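YkuI protein (Bacillus subtilis, PDB 2BAS) binds the second messenger cyclic di-GMP through its EAL domain and may act as a cyclic di-GMP-specific phosphodiesterase. Local coordinates at residues Leu185-Leu196 with Ser218-Ala228. Residues are numbered along the deposited sequence; the frame is centred on the assembly and turned at random.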
ATOM      1  N   LEU A 185       1.535  -7.878   0.024  1.00 65.85           N
ATOM      2  CA  LEU A 185       2.339  -6.997   0.871  1.00 65.84           C
ATOM      3  C   LEU A 185       3.172  -7.750   1.920  1.00 66.03           C
ATOM      4  O   LEU A 185       4.379  -7.523   2.043  1.00 64.34           O
ATOM      5  CB  LEU A 185       1.431  -5.976   1.558  1.00 65.48           C
ATOM      6  CG  LEU A 185       0.579  -5.079   0.646  1.00 66.18           C
ATOM      7  CD1 LEU A 185      -0.516  -4.383   1.434  1.00 66.02           C
ATOM      8  CD2 LEU A 185       1.415  -4.052  -0.112  1.00 60.09           C
ATOM      9  N   ASP A 186       2.521  -8.649   2.660  1.00 67.32           N
ATOM     10  CA  ASP A 186       3.185  -9.462   3.684  1.00 67.66           C
ATOM     11  C   ASP A 186       4.463 -10.090   3.142  1.00 66.04           C
ATOM     12  O   ASP A 186       5.437 -10.247   3.872  1.00 67.24           O
ATOM     13  CB  ASP A 186       2.253 -10.579   4.202  1.00 68.56           C
ATOM     14  CG  ASP A 186       1.362 -10.139   5.377  1.00 72.79           C
ATOM     15  OD1 ASP A 186       1.424 -10.797   6.438  1.00 75.95           O
ATOM     16  OD2 ASP A 186       0.592  -9.160   5.256  1.00 78.97           O
ATOM     17  N   ARG A 187       4.452 -10.423   1.856  1.00 64.39           N
ATOM     18  CA  ARG A 187       5.523 -11.207   1.244  1.00 64.06           C
ATOM     19  C   ARG A 187       6.678 -10.389   0.698  1.00 63.57           C
ATOM     20  O   ARG A 187       7.852 -10.778   0.837  1.00 63.38           O
ATOM     21  CB  ARG A 187       4.939 -12.135   0.181  1.00 63.04           C
ATOM     22  CG  ARG A 187       4.211 -13.302   0.811  1.00 66.36           C
ATOM     23  CD  ARG A 187       3.443 -14.121  -0.181  1.00 70.19           C
ATOM     24  NE  ARG A 187       3.252 -15.472   0.337  1.00 72.90           N
ATOM     25  CZ  ARG A 187       3.713 -16.572  -0.249  1.00 76.55           C
ATOM     26  NH1 ARG A 187       4.369 -16.499  -1.406  1.00 73.70           N
ATOM     27  NH2 ARG A 187       3.486 -17.755   0.310  1.00 80.18           N
ATOM     28  N   ILE A 188       6.325  -9.289   0.101  1.00 62.38           N
ATOM     29  CA  ILE A 188       7.306  -8.303  -0.362  1.00 63.97           C
ATOM     30  C   ILE A 188       8.191  -7.834   0.803  1.00 63.96           C
ATOM     31  O   ILE A 188       9.426  -7.841   0.714  1.00 63.66           O
ATOM     32  CB  ILE A 188       6.584  -7.084  -0.956  1.00 64.84           C
ATOM     33  CG1 ILE A 188       5.835  -7.418  -2.258  1.00 63.38           C
ATOM     34  CG2 ILE A 188       7.541  -5.933  -1.293  1.00 67.13           C
ATOM     35  CD1 ILE A 188       4.864  -6.320  -2.706  1.00 63.81           C
ATOM     36  N   ALA A 189       7.527  -7.444   1.875  1.00 64.50           N
ATOM     37  CA  ALA A 189       8.193  -6.927   3.088  1.00 66.54           C
ATOM     38  C   ALA A 189       9.121  -7.974   3.733  1.00 67.47           C
ATOM     39  O   ALA A 189      10.235  -7.656   4.169  1.00 67.13           O
ATOM     40  CB  ALA A 189       7.153  -6.509   4.127  1.00 66.28           C
ATOM     41  N   LEU A 190       8.652  -9.208   3.787  1.00 68.56           N
ATOM     42  CA  LEU A 190       9.423 -10.321   4.396  1.00 69.26           C
ATOM     43  C   LEU A 190      10.746 -10.552   3.614  1.00 68.71           C
ATOM     44  O   LEU A 190      11.811 -10.756   4.202  1.00 68.93           O
ATOM     45  CB  LEU A 190       8.569 -11.607   4.385  1.00 68.86           C
ATOM     46  CG  LEU A 190       9.189 -12.798   5.150  1.00 68.73           C
ATOM     47  CD1 LEU A 190       9.503 -12.497   6.623  1.00 61.23           C
ATOM     48  CD2 LEU A 190       8.270 -14.025   5.173  1.00 70.02           C
ATOM     49  N   LEU A 191      10.659 -10.509   2.297  1.00 68.38           N
ATOM     50  CA  LEU A 191      11.832 -10.720   1.398  1.00 67.31           C
ATOM     51  C   LEU A 191      12.653  -9.422   1.341  1.00 66.90           C
ATOM     52  O   LEU A 191      13.889  -9.427   1.423  1.00 65.49           O
ATOM     53  CB  LEU A 191      11.281 -11.124   0.014  1.00 67.50           C
ATOM     54  CG  LEU A 191      12.295 -11.273  -1.142  1.00 67.94           C
ATOM     55  CD1 LEU A 191      13.530 -12.128  -0.814  1.00 63.18           C
ATOM     56  CD2 LEU A 191      11.651 -11.938  -2.364  1.00 66.94           C
ATOM     57  N   SER A 192      11.947  -8.332   1.211  1.00 66.95           N
ATOM     58  CA  SER A 192      12.568  -7.012   1.141  1.00 66.61           C
ATOM     59  C   SER A 192      13.529  -6.963  -0.049  1.00 66.08           C
ATOM     60  O   SER A 192      14.742  -6.763   0.114  1.00 65.84           O
ATOM     61  CB  SER A 192      13.347  -6.732   2.433  1.00 66.80           C
ATOM     62  OG  SER A 192      12.499  -6.110   3.389  1.00 69.35           O
ATOM     63  N   PRO A 193      12.971  -7.166  -1.257  1.00 65.13           N
ATOM     64  CA  PRO A 193      13.859  -7.291  -2.407  1.00 64.73           C
ATOM     65  C   PRO A 193      14.396  -5.932  -2.832  1.00 63.79           C
ATOM     66  O   PRO A 193      13.847  -4.901  -2.454  1.00 61.99           O
ATOM     67  CB  PRO A 193      12.956  -7.892  -3.492  1.00 65.95           C
ATOM     68  CG  PRO A 193      11.552  -7.470  -3.102  1.00 65.44           C
ATOM     69  CD  PRO A 193      11.542  -7.243  -1.624  1.00 63.71           C
ATOM     70  N   ASP A 194      15.473  -5.947  -3.607  1.00 63.75           N
ATOM     71  CA  ASP A 194      16.107  -4.734  -4.104  1.00 62.03           C
ATOM     72  C   ASP A 194      15.295  -4.095  -5.241  1.00 61.62           C
ATOM     73  O   ASP A 194      15.410  -2.906  -5.494  1.00 61.82           O
ATOM     74  CB  ASP A 194      17.522  -5.074  -4.569  1.00 61.66           C
ATOM     75  CG  ASP A 194      18.343  -5.763  -3.483  1.00 62.96           C
ATOM     76  OD1 ASP A 194      18.595  -5.140  -2.429  1.00 65.61           O
ATOM     77  OD2 ASP A 194      18.741  -6.928  -3.675  1.00 63.26           O
ATOM     78  N   LEU A 195      14.460  -4.887  -5.908  1.00 61.15           N
ATOM     79  CA  LEU A 195      13.696  -4.409  -7.054  1.00 61.97           C
ATOM     80  C   LEU A 195      12.318  -5.054  -7.180  1.00 61.16           C
ATOM     81  O   LEU A 195      12.151  -6.248  -6.938  1.00 60.84           O
ATOM     82  CB  LEU A 195      14.481  -4.664  -8.342  1.00 61.40           C
ATOM     83  CG  LEU A 195      15.355  -3.560  -8.920  1.00 65.11           C
ATOM     84  CD1 LEU A 195      16.781  -4.047  -9.117  1.00 70.65           C
ATOM     85  CD2 LEU A 195      14.781  -3.058 -10.227  1.00 65.75           C
ATOM     86  N   LEU A 196      11.346  -4.249  -7.593  1.00 59.78           N
ATOM     87  CA  LEU A 196      10.013  -4.735  -7.899  1.00 59.11           C
ATOM     88  C   LEU A 196       9.753  -4.460  -9.366  1.00 58.62           C
ATOM     89  O   LEU A 196       9.854  -3.317  -9.805  1.00 58.85           O
ATOM     90  CB  LEU A 196       8.972  -4.005  -7.040  1.00 59.57           C
ATOM     91  CG  LEU A 196       9.028  -4.143  -5.524  1.00 59.85           C
ATOM     92  CD1 LEU A 196       7.920  -3.304  -4.894  1.00 62.86           C
ATOM     93  CD2 LEU A 196       8.908  -5.608  -5.093  1.00 59.08           C
ATOM     94  N   SER A 218      -0.451   1.607  -3.212  1.00 62.98           N
ATOM     95  CA  SER A 218      -0.058   1.084  -1.906  1.00 66.57           C
ATOM     96  C   SER A 218       1.256   0.305  -1.968  1.00 68.02           C
ATOM     97  O   SER A 218       2.048   0.322  -1.013  1.00 68.96           O
ATOM     98  CB  SER A 218      -1.159   0.225  -1.279  1.00 67.02           C
ATOM     99  OG  SER A 218      -1.245  -1.028  -1.923  1.00 70.56           O
ATOM    100  N   ILE A 219       1.484  -0.381  -3.084  1.00 69.05           N
ATOM    101  CA  ILE A 219       2.740  -1.098  -3.295  1.00 68.63           C
ATOM    102  C   ILE A 219       3.897  -0.099  -3.412  1.00 68.84           C
ATOM    103  O   ILE A 219       4.976  -0.312  -2.853  1.00 68.22           O
ATOM    104  CB  ILE A 219       2.661  -2.009  -4.538  1.00 68.51           C
ATOM    105  CG1 ILE A 219       1.733  -3.194  -4.243  1.00 67.97           C
ATOM    106  CG2 ILE A 219       4.059  -2.483  -4.944  1.00 65.88           C
ATOM    107  CD1 ILE A 219       1.367  -4.067  -5.456  1.00 68.56           C
ATOM    108  N   SER A 220       3.650   0.987  -4.138  1.00 68.27           N
ATOM    109  CA  SER A 220       4.619   2.060  -4.338  1.00 68.51           C
ATOM    110  C   SER A 220       5.116   2.619  -2.989  1.00 69.23           C
ATOM    111  O   SER A 220       6.320   2.815  -2.795  1.00 69.00           O
ATOM    112  CB  SER A 220       3.958   3.161  -5.174  1.00 68.73           C
ATOM    113  OG  SER A 220       4.878   4.118  -5.652  1.00 71.98           O
ATOM    114  N   LEU A 221       4.180   2.856  -2.066  1.00 68.25           N
ATOM    115  CA  LEU A 221       4.488   3.378  -0.731  1.00 68.46           C
ATOM    116  C   LEU A 221       5.354   2.439   0.073  1.00 68.46           C
ATOM    117  O   LEU A 221       6.387   2.848   0.606  1.00 71.13           O
ATOM    118  CB  LEU A 221       3.216   3.625   0.085  1.00 67.74           C
ATOM    119  CG  LEU A 221       2.241   4.726  -0.321  1.00 67.82           C
ATOM    120  CD1 LEU A 221       1.148   4.769   0.731  1.00 66.89           C
ATOM    121  CD2 LEU A 221       2.916   6.095  -0.495  1.00 56.36           C
ATOM    122  N   LEU A 222       4.899   1.192   0.191  1.00 66.37           N
ATOM    123  CA  LEU A 222       5.630   0.153   0.900  1.00 63.46           C
ATOM    124  C   LEU A 222       7.057   0.068   0.375  1.00 62.53           C
ATOM    125  O   LEU A 222       7.998  -0.129   1.160  1.00 61.04           O
ATOM    126  CB  LEU A 222       4.913  -1.197   0.768  1.00 63.52           C
ATOM    127  CG  LEU A 222       5.588  -2.477   1.280  1.00 62.53           C
ATOM    128  CD1 LEU A 222       5.858  -2.401   2.772  1.00 60.99           C
ATOM    129  CD2 LEU A 222       4.732  -3.686   0.984  1.00 62.73           C
ATOM    130  N   ALA A 223       7.206   0.241  -0.941  1.00 61.25           N
ATOM    131  CA  ALA A 223       8.510   0.145  -1.599  1.00 61.50           C
ATOM    132  C   ALA A 223       9.414   1.298  -1.201  1.00 62.41           C
ATOM    133  O   ALA A 223      10.623   1.122  -1.036  1.00 64.74           O
ATOM    134  CB  ALA A 223       8.357   0.098  -3.106  1.00 60.86           C
ATOM    135  N   ARG A 224       8.839   2.482  -1.035  1.00 61.12           N
ATOM    136  CA  ARG A 224       9.642   3.625  -0.641  1.00 60.82           C
ATOM    137  C   ARG A 224      10.151   3.395   0.775  1.00 60.47           C
ATOM    138  O   ARG A 224      11.312   3.689   1.083  1.00 59.36           O
ATOM    139  CB  ARG A 224       8.828   4.912  -0.702  1.00 61.64           C
ATOM    140  CG  ARG A 224       9.652   6.120  -1.095  1.00 67.13           C
ATOM    141  CD  ARG A 224       8.793   7.358  -1.189  1.00 72.49           C
ATOM    142  NE  ARG A 224       8.545   7.969   0.112  1.00 73.14           N
ATOM    143  CZ  ARG A 224       9.270   8.963   0.611  1.00 74.48           C
ATOM    144  NH1 ARG A 224      10.296   9.445  -0.080  1.00 77.72           N
ATOM    145  NH2 ARG A 224       8.975   9.466   1.802  1.00 73.59           N
ATOM    146  N   LYS A 225       9.273   2.854   1.624  1.00 59.12           N
ATOM    147  CA  LYS A 225       9.616   2.567   3.017  1.00 58.29           C
ATOM    148  C   LYS A 225      10.713   1.511   3.199  1.00 56.96           C
ATOM    149  O   LYS A 225      11.580   1.677   4.050  1.00 55.83           O
ATOM    150  CB  LYS A 225       8.374   2.233   3.863  1.00 56.89           C
ATOM    151  CG  LYS A 225       7.930   3.388   4.773  1.00 59.80           C
ATOM    152  CD  LYS A 225       6.849   4.253   4.146  1.00 65.78           C
ATOM    153  CE  LYS A 225       6.770   5.665   4.741  1.00 66.26           C
ATOM    154  NZ  LYS A 225       6.579   5.771   6.217  1.00 65.95           N
ATOM    155  N   ILE A 226      10.691   0.458   2.383  1.00 55.66           N
ATOM    156  CA  ILE A 226      11.615  -0.680   2.554  1.00 55.56           C
ATOM    157  C   ILE A 226      12.835  -0.658   1.635  1.00 55.99           C
ATOM    158  O   ILE A 226      13.754  -1.452   1.806  1.00 56.48           O
ATOM    159  CB  ILE A 226      10.897  -2.058   2.402  1.00 56.83           C
ATOM    160  CG1 ILE A 226      10.337  -2.233   0.976  1.00 58.10           C
ATOM    161  CG2 ILE A 226       9.813  -2.227   3.472  1.00 52.80           C
ATOM    162  CD1 ILE A 226      10.087  -3.663   0.575  1.00 63.55           C
ATOM    163  N   GLY A 227      12.833   0.233   0.648  1.00 57.39           N
ATOM    164  CA  GLY A 227      13.995   0.428  -0.214  1.00 57.27           C
ATOM    165  C   GLY A 227      14.049  -0.444  -1.448  1.00 58.53           C
ATOM    166  O   GLY A 227      15.126  -0.844  -1.887  1.00 60.84           O
ATOM    167  N   ALA A 228      12.893  -0.751  -2.013  1.00 58.17           N
ATOM    168  CA  ALA A 228      12.854  -1.482  -3.270  1.00 59.34           C
ATOM    169  C   ALA A 228      12.584  -0.460  -4.367  1.00 60.22           C
ATOM    170  O   ALA A 228      11.624   0.314  -4.268  1.00 61.95           O
ATOM    171  CB  ALA A 228      11.766  -2.558  -3.251  1.00 54.51           C
TER
HETATM  172  O   HOH W   1      17.889  -2.710  -1.019  1.00 65.89           O
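Leu-222 reaches across from helix 218-226 to Leu-185 and Ile-188 on helix 185-191. Its extended first torsion (chi1 172°) and a chi2 of 61° together turn CD2 to within 3.5 Å of Leu-185 CD2, the two side chains crossing at a slant. That same Leu-185 methyl also rests against Ile-219 CG1, 4.2 Å away, so it lies against Ile-219 and Leu-222, one turn apart on the partner helix.

One turn further on, Ile-188 CG2 meets Ile-226 CD1 at 3.9 Å, with the side chains at about a right angle. In Ile-226, CG1 sits between the backbone N and the carbonyl carbon, which brings CD1 over Ile-188, the Ser-192 backbone and Pro-193 CD. Both helices end close by: Ser-192 and Gly-227 each leave helical geometry with positive phi, and Ser-192 OG turns back to bond Ala-189 O.

On the strand side of the helices, Leu-196 points from its strand toward helix 218-226. Its CD1 lies 3.9 Å from both Ile-219 CG2 and Ala-223 CB, while its CG packs on Ala-228 CB, just past the helix end. Polar links are peripheral: a water gives a hydrogen bond to Asp-194 OD1 and a weak one to Gly-227 O. The other carboxylate oxygen, Asp-194 OD2, accepts from Ile-173 N.

No direct hydrogen bond joins the two segments; the backbone pairing of Asp-194 and Leu-196 is with Ala-229 and Leu-231 next door. Leu-185 and Leu-222 also pack against the second subunit, so this helix pair lies at the dimer interface. Two nearly parallel helices, crossing at -18°, form the successive crossovers between neighbouring parallel strands 172-178, 195-199 and 229-233, the consecutive beta-alpha units of the TIM-barrel-like EAL fold.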